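Local coordinates for sugar ABC transporter (Sugar-binding protein) (PDB 4YO7) that binds myo-inositol in the cleft between its two lobes and probably hands it to an ABC transporter for uptake into the cell, at residues V50-L55 with F80-N85; I106-D111 with A132-D137; P128-N133 with A144-E149. All coordinates share one frame; numbering follows the deposited sequence.

Interaction 1 of 3, residues V50-L55 with F80-N85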
loop_
_atom_site.group_PDB
_atom_site.type_symbol
_atom_site.label_atom_id
_atom_site.label_comp_id
_atom_site.label_asym_id
_atom_site.label_seq_id
_atom_site.Cartn_x
_atom_site.Cartn_y
_atom_site.Cartn_z
ATOM N N VAL A 50 -9.047 -15.545 4.376
ATOM C CA VAL A 50 -8.270 -14.363 4.022
ATOM C C VAL A 50 -7.217 -14.732 2.997
ATOM O O VAL A 50 -6.510 -15.720 3.178
ATOM C CB VAL A 50 -7.585 -13.788 5.256
ATOM C CG1 VAL A 50 -6.807 -12.503 4.949
ATOM C CG2 VAL A 50 -8.627 -13.531 6.310
ATOM N N SER A 51 -7.122 -13.952 1.930
ATOM C CA SER A 51 -6.040 -14.113 0.961
ATOM C C SER A 51 -5.323 -12.792 0.788
ATOM O O SER A 51 -5.859 -11.876 0.174
ATOM C CB SER A 51 -6.562 -14.612 -0.385
ATOM O OG SER A 51 -5.509 -14.682 -1.357
ATOM N N ILE A 52 -4.105 -12.718 1.335
ATOM C CA ILE A 52 -3.295 -11.519 1.200
ATOM C C ILE A 52 -2.427 -11.690 -0.048
ATOM O O ILE A 52 -2.042 -12.798 -0.369
ATOM C CB ILE A 52 -2.454 -11.262 2.470
ATOM C CG1 ILE A 52 -1.920 -9.828 2.494
ATOM C CG2 ILE A 52 -1.332 -12.288 2.636
ATOM C CD1 ILE A 52 -1.471 -9.381 3.868
ATOM N N SER A 53 -2.163 -10.614 -0.781
ATOM C CA SER A 53 -1.391 -10.744 -2.027
ATOM C C SER A 53 -0.006 -11.341 -1.812
ATOM O O SER A 53 0.424 -12.171 -2.602
ATOM C CB SER A 53 -1.254 -9.385 -2.744
ATOM O OG SER A 53 -0.527 -8.465 -1.966
ATOM N N ASN A 54 0.675 -10.897 -0.763
ATOM C CA ASN A 54 2.012 -11.356 -0.420
ATOM C C ASN A 54 2.402 -10.686 0.878
ATOM O O ASN A 54 1.696 -9.789 1.338
ATOM C CB ASN A 54 3.027 -11.082 -1.555
ATOM C CG ASN A 54 3.493 -9.634 -1.634
ATOM O OD1 ASN A 54 2.707 -8.671 -1.593
ATOM N ND2 ASN A 54 4.786 -9.479 -1.794
ATOM N N LEU A 55 3.497 -11.143 1.480
ATOM C CA LEU A 55 3.968 -10.594 2.748
ATOM C C LEU A 55 5.161 -9.668 2.538
ATOM O O LEU A 55 6.275 -9.936 2.988
ATOM C CB LEU A 55 4.295 -11.732 3.716
ATOM C CG LEU A 55 3.041 -12.533 4.093
ATOM C CD1 LEU A 55 3.452 -13.768 4.884
ATOM C CD2 LEU A 55 2.049 -11.719 4.891
ATOM N N PHE A 80 -5.678 -17.882 7.082
ATOM C CA PHE A 80 -4.802 -16.816 6.573
ATOM C C PHE A 80 -3.913 -17.370 5.477
ATOM O O PHE A 80 -2.919 -18.043 5.751
ATOM C CB PHE A 80 -3.954 -16.205 7.698
ATOM C CG PHE A 80 -4.712 -15.239 8.552
ATOM C CD1 PHE A 80 -5.125 -15.602 9.824
ATOM C CD2 PHE A 80 -5.064 -13.977 8.059
ATOM C CE1 PHE A 80 -5.838 -14.723 10.607
ATOM C CE2 PHE A 80 -5.794 -13.092 8.857
ATOM C CZ PHE A 80 -6.172 -13.484 10.134
ATOM N N SER A 81 -4.269 -17.065 4.237
ATOM C CA SER A 81 -3.563 -17.557 3.063
ATOM C C SER A 81 -2.786 -16.438 2.379
ATOM O O SER A 81 -3.128 -15.267 2.498
ATOM C CB SER A 81 -4.550 -18.164 2.051
ATOM O OG SER A 81 -5.243 -19.259 2.642
ATOM N N ASP A 82 -1.740 -16.834 1.671
ATOM C CA ASP A 82 -0.794 -15.932 1.015
ATOM C C ASP A 82 -0.739 -16.315 -0.465
ATOM O O ASP A 82 -0.390 -17.442 -0.800
ATOM C CB ASP A 82 0.586 -16.070 1.683
ATOM C CG ASP A 82 1.681 -15.262 1.018
ATOM O OD1 ASP A 82 1.447 -14.506 0.054
ATOM O OD2 ASP A 82 2.823 -15.379 1.517
ATOM N N ALA A 83 -1.101 -15.385 -1.339
ATOM C CA ALA A 83 -1.147 -15.659 -2.775
ATOM C C ALA A 83 0.226 -15.635 -3.433
ATOM O O ALA A 83 0.345 -16.041 -4.581
ATOM C CB ALA A 83 -2.053 -14.672 -3.472
ATOM N N GLN A 84 1.240 -15.148 -2.717
ATOM C CA GLN A 84 2.623 -15.083 -3.230
ATOM C C GLN A 84 2.708 -14.383 -4.589
ATOM O O GLN A 84 3.386 -14.851 -5.519
ATOM C CB GLN A 84 3.218 -16.494 -3.306
ATOM C CG GLN A 84 3.265 -17.155 -1.949
ATOM C CD GLN A 84 3.762 -18.607 -1.998
ATOM O OE1 GLN A 84 3.118 -19.480 -2.569
ATOM N NE2 GLN A 84 4.905 -18.851 -1.408
ATOM N N ASN A 85 1.976 -13.283 -4.700
ATOM C CA ASN A 85 1.904 -12.463 -5.914
ATOM C C ASN A 85 1.435 -13.182 -7.164
ATOM O O ASN A 85 1.706 -12.739 -8.275
ATOM C CB ASN A 85 3.280 -11.845 -6.194
ATOM C CG ASN A 85 3.735 -10.942 -5.082
ATOM O OD1 ASN A 85 3.032 -9.997 -4.720
ATOM N ND2 ASN A 85 4.909 -11.231 -4.507
HETATM O O HOH W 1 4.714 -13.669 0.623
#
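V50 and F80 lie alongside each other on one face of the sheet, V50 CB 3.8 Å from F80 CD2, with both valine methyls spread along the same CD2–CE2 side of the ring. A branched residue suits a strand, and here it gives the phenyl a broad apolar partner. Beneath them the backbones are stitched in parallel fashion by S81 N to V50 O (2.8 Å), I52 N to S81 O and A83 N to I52 O. Past the strand ends the alternation breaks, and S53 O instead takes N85 N at 2.8 Å. These two neighbours are the strands of a beta-alpha-beta unit, 46-52 and 76-82, joined by helix 57-70, which packs on the face of V50, I52 and F80. With CG anti to the backbone N (chi1 175°), D82 sends its carboxylate beyond its strand toward N54 and L55. D82 OD1 takes the Q84 N at 2.9 Å, from above the carboxylate plane, closing an Asx turn, and D82 OD2 holds a water at 2.7 Å that accepts from L55 N. Farther out, Q90 and Q93 of helix 87-100 bond S51 OG on the face of S51 and S81, whose small side chains, with A83 just beyond, suit close packing of that helix. Q89 and Q93 both grip D82 O.

Interaction 2 of 3, residues I106-D111 with A132-D137. With INS (1,2,3,4,5,6-hexahydroxy-cyclohexane), chain F.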
loop_
_atom_site.group_PDB
_atom_site.type_symbol
_atom_site.label_atom_id
_atom_site.label_comp_id
_atom_site.label_asym_id
_atom_site.label_seq_id
_atom_site.Cartn_x
_atom_site.Cartn_y
_atom_site.Cartn_z
ATOM N N ILE A 106 -11.907 -12.089 3.041
ATOM C CA ILE A 106 -11.086 -10.878 2.932
ATOM C C ILE A 106 -10.053 -11.137 1.845
ATOM O O ILE A 106 -9.291 -12.108 1.934
ATOM C CB ILE A 106 -10.359 -10.502 4.250
ATOM C CG1 ILE A 106 -11.357 -10.309 5.390
ATOM C CG2 ILE A 106 -9.502 -9.239 4.038
ATOM C CD1 ILE A 106 -10.693 -10.160 6.755
ATOM N N VAL A 107 -10.032 -10.268 0.828
ATOM C CA VAL A 107 -9.010 -10.308 -0.229
ATOM C C VAL A 107 -8.246 -8.992 -0.340
ATOM O O VAL A 107 -8.829 -7.920 -0.341
ATOM C CB VAL A 107 -9.619 -10.604 -1.616
ATOM C CG1 VAL A 107 -8.573 -10.498 -2.735
ATOM C CG2 VAL A 107 -10.228 -11.981 -1.627
ATOM N N ASN A 108 -6.930 -9.124 -0.428
ATOM C CA ASN A 108 -6.002 -8.070 -0.847
ATOM C C ASN A 108 -5.516 -8.412 -2.301
ATOM O O ASN A 108 -4.695 -9.301 -2.462
ATOM C CB ASN A 108 -4.877 -8.043 0.197
ATOM C CG ASN A 108 -3.712 -7.198 -0.187
ATOM O OD1 ASN A 108 -2.629 -7.712 -0.403
ATOM N ND2 ASN A 108 -3.899 -5.873 -0.201
ATOM N N PRO A 109 -6.094 -7.784 -3.357
ATOM C CA PRO A 109 -5.944 -8.386 -4.701
ATOM C C PRO A 109 -4.557 -8.303 -5.302
ATOM O O PRO A 109 -3.943 -7.256 -5.271
ATOM C CB PRO A 109 -6.884 -7.575 -5.593
ATOM C CG PRO A 109 -7.579 -6.603 -4.719
ATOM C CD PRO A 109 -7.145 -6.741 -3.316
ATOM N N VAL A 110 -4.121 -9.403 -5.892
ATOM C CA VAL A 110 -2.864 -9.453 -6.605
ATOM C C VAL A 110 -2.850 -8.494 -7.783
ATOM O O VAL A 110 -1.852 -7.821 -8.012
ATOM C CB VAL A 110 -2.579 -10.901 -7.048
ATOM C CG1 VAL A 110 -1.400 -10.978 -8.037
ATOM C CG2 VAL A 110 -2.325 -11.743 -5.800
ATOM N N ASP A 111 -3.946 -8.395 -8.521
ATOM C CA ASP A 111 -3.993 -7.457 -9.643
ATOM C C ASP A 111 -5.422 -7.023 -9.936
ATOM O O ASP A 111 -6.372 -7.634 -9.477
ATOM C CB ASP A 111 -3.338 -8.062 -10.889
ATOM C CG ASP A 111 -4.180 -9.151 -11.543
ATOM O OD1 ASP A 111 -3.828 -10.328 -11.382
ATOM O OD2 ASP A 111 -5.183 -8.844 -12.222
ATOM N N ALA A 132 -9.300 -5.410 1.103
ATOM C CA ALA A 132 -8.379 -4.698 1.958
ATOM C C ALA A 132 -7.182 -4.151 1.185
ATOM O O ALA A 132 -6.556 -4.879 0.408
ATOM C CB ALA A 132 -7.894 -5.604 3.077
ATOM N N ASN A 133 -6.916 -2.859 1.431
ATOM C CA ASN A 133 -5.704 -2.134 1.080
ATOM C C ASN A 133 -5.449 -1.844 -0.402
ATOM O O ASN A 133 -4.966 -0.773 -0.718
ATOM C CB ASN A 133 -4.504 -2.865 1.687
ATOM C CG ASN A 133 -3.181 -2.370 1.152
ATOM O OD1 ASN A 133 -2.656 -2.936 0.198
ATOM N ND2 ASN A 133 -2.622 -1.341 1.771
ATOM N N ARG A 134 -5.763 -2.772 -1.299
ATOM C CA ARG A 134 -5.655 -2.516 -2.741
ATOM C C ARG A 134 -7.029 -2.461 -3.387
ATOM O O ARG A 134 -7.786 -3.419 -3.337
ATOM C CB ARG A 134 -4.810 -3.584 -3.424
ATOM C CG ARG A 134 -3.412 -3.676 -2.925
ATOM C CD ARG A 134 -2.726 -4.840 -3.571
ATOM N NE ARG A 134 -1.315 -4.964 -3.234
ATOM C CZ ARG A 134 -0.505 -5.868 -3.786
ATOM N NH1 ARG A 134 -0.971 -6.742 -4.683
ATOM N NH2 ARG A 134 0.770 -5.894 -3.457
ATOM N N THR A 135 -7.313 -1.354 -4.050
ATOM C CA THR A 135 -8.570 -1.180 -4.743
ATOM C C THR A 135 -8.365 -1.452 -6.239
ATOM O O THR A 135 -7.262 -1.755 -6.703
ATOM C CB THR A 135 -9.154 0.238 -4.479
ATOM O OG1 THR A 135 -10.521 0.282 -4.909
ATOM C CG2 THR A 135 -8.361 1.361 -5.158
ATOM N N PHE A 136 -9.448 -1.342 -6.983
ATOM C CA PHE A 136 -9.468 -1.662 -8.397
ATOM C C PHE A 136 -10.749 -1.114 -8.965
ATOM O O PHE A 136 -11.706 -0.874 -8.218
ATOM C CB PHE A 136 -9.406 -3.161 -8.621
ATOM C CG PHE A 136 -10.468 -3.919 -7.888
ATOM C CD1 PHE A 136 -10.304 -4.259 -6.565
ATOM C CD2 PHE A 136 -11.624 -4.324 -8.535
ATOM C CE1 PHE A 136 -11.276 -4.972 -5.907
ATOM C CE2 PHE A 136 -12.604 -5.030 -7.850
ATOM C CZ PHE A 136 -12.418 -5.352 -6.552
ATOM N N ASP A 137 -10.771 -0.905 -10.286
ATOM C CA ASP A 137 -11.996 -0.521 -10.963
ATOM C C ASP A 137 -12.997 -1.652 -10.857
ATOM O O ASP A 137 -12.752 -2.762 -11.350
ATOM C CB ASP A 137 -11.730 -0.175 -12.431
ATOM C CG ASP A 137 -10.963 1.116 -12.613
ATOM O OD1 ASP A 137 -10.721 1.863 -11.645
ATOM O OD2 ASP A 137 -10.614 1.400 -13.774
HETATM C C1 INS F . 1.848 -2.818 -1.443
HETATM C C2 INS F . 3.116 -2.444 -0.683
HETATM C C3 INS F . 3.244 -0.921 -0.660
HETATM C C4 INS F . 2.031 -0.269 0.014
HETATM C C5 INS F . 0.749 -0.694 -0.732
HETATM C C6 INS F . 0.636 -2.212 -0.756
HETATM O O1 INS F . 1.676 -4.262 -1.467
HETATM O O2 INS F . 2.986 -2.936 0.649
HETATM O O3 INS F . 4.470 -0.619 0.070
HETATM O O4 INS F . 2.133 1.159 -0.080
HETATM O O5 INS F . -0.382 -0.170 -0.015
HETATM O O6 INS F . -0.568 -2.563 -1.545
#
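N108 reaches across to A132, its ND2 donating to A132 O at 2.9 Å in a nearly straight bond (176° at the hydrogen) with the acceptor lying in the plane of the asparagine amide. A132 O takes a second bond, from R134 N, which arrives from the opposite face of its carbonyl plane, so this buried oxygen is gripped twice. The same ND2 makes a weak bond to N133 OD1 at 3.2 Å, and N108 OD1 is turned the other way, to S53 OG, and lies above one face of the R134 guanidinium, displaced toward its rim. An amide suits this spot because it can donate and accept at once. The two segments leave adjacent parallel strands, 104-107 and 129-132, at their C-terminal ends, where the ligand cleft of a periplasmic binding protein lies. R134 has CG beside its backbone N (chi1 -60°) and a chain fully extended from CG to NE, which carries the guanidinium past P109 to the inositol. There R134 NE donates to INS O6 at 3.0 Å and NH2 to INS O1 at 2.7 Å, while NH1, pointing back, meets P109 O at 3.1 Å almost in the guanidinium plane. That third bond helps fix the rotation of the group presented to the sugar alcohol. N133 lies alongside N108, and with CG opposite the backbone N (chi1 168°) its amide is directed toward the inositol; its OD1 accepts from INS O6 at 2.7 Å and its ND2 gives to INS O5 at 3.1 Å, with Q287 OE1 as a further partner of ND2. Farther along the loop P109 and F136 cross at about a right angle, P109 CG 4.0 Å from F136 CD1. The phenyl then continues onto A115 and V119 of helix 112-125.

Interaction 3 of 3, residues P128-N133 with A144-E149. With INS (1,2,3,4,5,6-hexahydroxy-cyclohexane), chain F.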
loop_
_atom_site.group_PDB
_atom_site.type_symbol
_atom_site.label_atom_id
_atom_site.label_comp_id
_atom_site.label_asym_id
_atom_site.label_seq_id
_atom_site.Cartn_x
_atom_site.Cartn_y
_atom_site.Cartn_z
ATOM N N PRO A 128 -20.181 -12.607 1.707
ATOM C CA PRO A 128 -19.588 -11.257 1.761
ATOM C C PRO A 128 -18.099 -11.235 1.453
ATOM O O PRO A 128 -17.347 -12.090 1.900
ATOM C CB PRO A 128 -19.823 -10.805 3.203
ATOM C CG PRO A 128 -20.764 -11.771 3.814
ATOM C CD PRO A 128 -20.845 -12.998 2.967
ATOM N N ILE A 129 -17.671 -10.226 0.708
ATOM C CA ILE A 129 -16.253 -10.075 0.388
ATOM C C ILE A 129 -15.781 -8.656 0.734
ATOM O O ILE A 129 -16.323 -7.638 0.255
ATOM C CB ILE A 129 -15.971 -10.410 -1.070
ATOM C CG1 ILE A 129 -14.459 -10.193 -1.351
ATOM C CG2 ILE A 129 -16.890 -9.661 -2.031
ATOM C CD1 ILE A 129 -13.960 -10.907 -2.505
ATOM N N ILE A 130 -14.782 -8.629 1.599
ATOM C CA ILE A 130 -14.176 -7.403 2.072
ATOM C C ILE A 130 -12.871 -7.247 1.307
ATOM O O ILE A 130 -12.053 -8.158 1.307
ATOM C CB ILE A 130 -13.871 -7.450 3.596
ATOM C CG1 ILE A 130 -15.123 -7.762 4.459
ATOM C CG2 ILE A 130 -13.167 -6.162 4.062
ATOM C CD1 ILE A 130 -16.459 -7.287 3.973
ATOM N N ILE A 131 -12.669 -6.101 0.667
ATOM C CA ILE A 131 -11.407 -5.809 -0.035
ATOM C C ILE A 131 -10.529 -4.949 0.876
ATOM O O ILE A 131 -10.955 -3.925 1.397
ATOM C CB ILE A 131 -11.660 -5.102 -1.373
ATOM C CG1 ILE A 131 -12.532 -5.976 -2.293
ATOM C CG2 ILE A 131 -10.331 -4.680 -2.050
ATOM C CD1 ILE A 131 -11.922 -7.265 -2.732
ATOM N N ALA A 132 -9.300 -5.410 1.103
ATOM C CA ALA A 132 -8.379 -4.698 1.958
ATOM C C ALA A 132 -7.182 -4.151 1.185
ATOM O O ALA A 132 -6.556 -4.879 0.408
ATOM C CB ALA A 132 -7.894 -5.604 3.077
ATOM N N ASN A 133 -6.916 -2.859 1.431
ATOM C CA ASN A 133 -5.704 -2.134 1.080
ATOM C C ASN A 133 -5.449 -1.844 -0.402
ATOM O O ASN A 133 -4.966 -0.773 -0.718
ATOM C CB ASN A 133 -4.504 -2.865 1.687
ATOM C CG ASN A 133 -3.181 -2.370 1.152
ATOM O OD1 ASN A 133 -2.656 -2.936 0.198
ATOM N ND2 ASN A 133 -2.622 -1.341 1.771
ATOM N N ALA A 144 -17.448 -4.410 1.032
ATOM C CA ALA A 144 -16.842 -3.212 1.613
ATOM C C ALA A 144 -15.385 -3.135 1.224
ATOM O O ALA A 144 -14.784 -4.148 0.894
ATOM C CB ALA A 144 -16.985 -3.209 3.154
ATOM N N PHE A 145 -14.852 -1.914 1.275
ATOM C CA PHE A 145 -13.423 -1.641 1.079
ATOM C C PHE A 145 -12.861 -1.026 2.349
ATOM O O PHE A 145 -13.468 -0.103 2.912
ATOM C CB PHE A 145 -13.171 -0.679 -0.099
ATOM C CG PHE A 145 -11.722 -0.336 -0.284
ATOM C CD1 PHE A 145 -10.850 -1.275 -0.812
ATOM C CD2 PHE A 145 -11.217 0.896 0.106
ATOM C CE1 PHE A 145 -9.511 -0.990 -0.954
ATOM C CE2 PHE A 145 -9.857 1.197 -0.071
ATOM C CZ PHE A 145 -9.010 0.253 -0.596
ATOM N N VAL A 146 -11.722 -1.553 2.781
ATOM C CA VAL A 146 -10.969 -1.028 3.924
ATOM C C VAL A 146 -9.567 -0.690 3.449
ATOM O O VAL A 146 -8.820 -1.569 3.043
ATOM C CB VAL A 146 -10.901 -2.042 5.087
ATOM C CG1 VAL A 146 -10.098 -1.469 6.223
ATOM C CG2 VAL A 146 -12.307 -2.384 5.559
ATOM N N GLY A 147 -9.230 0.590 3.468
ATOM C CA GLY A 147 -7.940 1.024 2.964
ATOM C C GLY A 147 -7.832 2.524 2.954
ATOM O O GLY A 147 -8.526 3.196 3.685
ATOM N N SER A 148 -6.941 3.038 2.109
ATOM C CA SER A 148 -6.657 4.454 2.063
ATOM C C SER A 148 -6.629 4.918 0.621
ATOM O O SER A 148 -6.357 4.142 -0.288
ATOM C CB SER A 148 -5.328 4.733 2.747
ATOM O OG SER A 148 -5.389 4.343 4.106
ATOM N N GLU A 149 -6.903 6.193 0.417
ATOM C CA GLU A 149 -7.096 6.721 -0.932
ATOM C C GLU A 149 -5.759 7.093 -1.575
ATOM O O GLU A 149 -5.134 8.084 -1.200
ATOM C CB GLU A 149 -8.009 7.941 -0.872
ATOM C CG GLU A 149 -8.307 8.549 -2.233
ATOM C CD GLU A 149 -9.282 7.705 -3.037
ATOM O OE1 GLU A 149 -10.345 7.326 -2.482
ATOM O OE2 GLU A 149 -8.990 7.420 -4.223
HETATM C C1 INS F . 1.848 -2.818 -1.443
HETATM C C2 INS F . 3.116 -2.444 -0.683
HETATM C C3 INS F . 3.244 -0.921 -0.660
HETATM C C4 INS F . 2.031 -0.269 0.014
HETATM C C5 INS F . 0.749 -0.694 -0.732
HETATM C C6 INS F . 0.636 -2.212 -0.756
HETATM O O1 INS F . 1.676 -4.262 -1.467
HETATM O O2 INS F . 2.986 -2.936 0.649
HETATM O O3 INS F . 4.470 -0.619 0.070
HETATM O O4 INS F . 2.133 1.159 -0.080
HETATM O O5 INS F . -0.382 -0.170 -0.015
HETATM O O6 INS F . -0.568 -2.563 -1.545
HETATM O O HOH W 2 -4.795 1.423 0.926
HETATM O O HOH W 3 -6.477 1.967 -2.109
#
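I131 and F145 make the tight part of this contact, crossing at about a right angle with I131 CG2 3.7 Å from F145 CD1. F145 CG is anti to the backbone N (chi1 178°), which swings the ring back across the neighbouring strand, so that I131 CB lies at its edge, in plane, and CE1 comes 4.0 Å from N133 N. G147 suits its place because F145 CZ fills the space where a side chain would begin. On the opposite face the fit is looser, I130 CG2 and V146 CG2 standing 4.2 Å apart. Backbone hydrogen bonds of the parallel kind hold the strands, I131 using both its N and O, and the last is N133 N to V146 O at 2.8 Å. Beyond it waters link N133 O with S148: one molecule accepts from S148 N at 2.9 Å and probably donates to N133 O, while another lies 2.8 Å from S148 O. Strand 104-107 flanks 129-132, and short strand 307-308 flanks 144-147. Helix 112-125 covers I129 and I131, and helix 284-299 packs through V294 and S291 on the face of I130, A132 and V146.

Overall arrangement
All three contacts lie on one six-stranded parallel sheet, in the order 76-82, 46-52, 104-107, 129-132, 144-147, 307-308. Interaction 1 comes first along the chain and pairs an edge strand with 46-52; interaction 2 follows, and interaction 3 shares A132 and N133 with it. The centres of interactions 1 and 2 lie about 11 Å apart. Those of interactions 2 and 3 are about 7 Å apart. Interactions 1 and 3, with centres about 15 Å apart, do not touch. Interaction 2 therefore bridges the others, through strand 104-107 between 46-52 and 129-132. Because the strands are parallel, their C-terminal loops gather at one end of this lobe, where interactions 2 and 3 both reach the bound inositol.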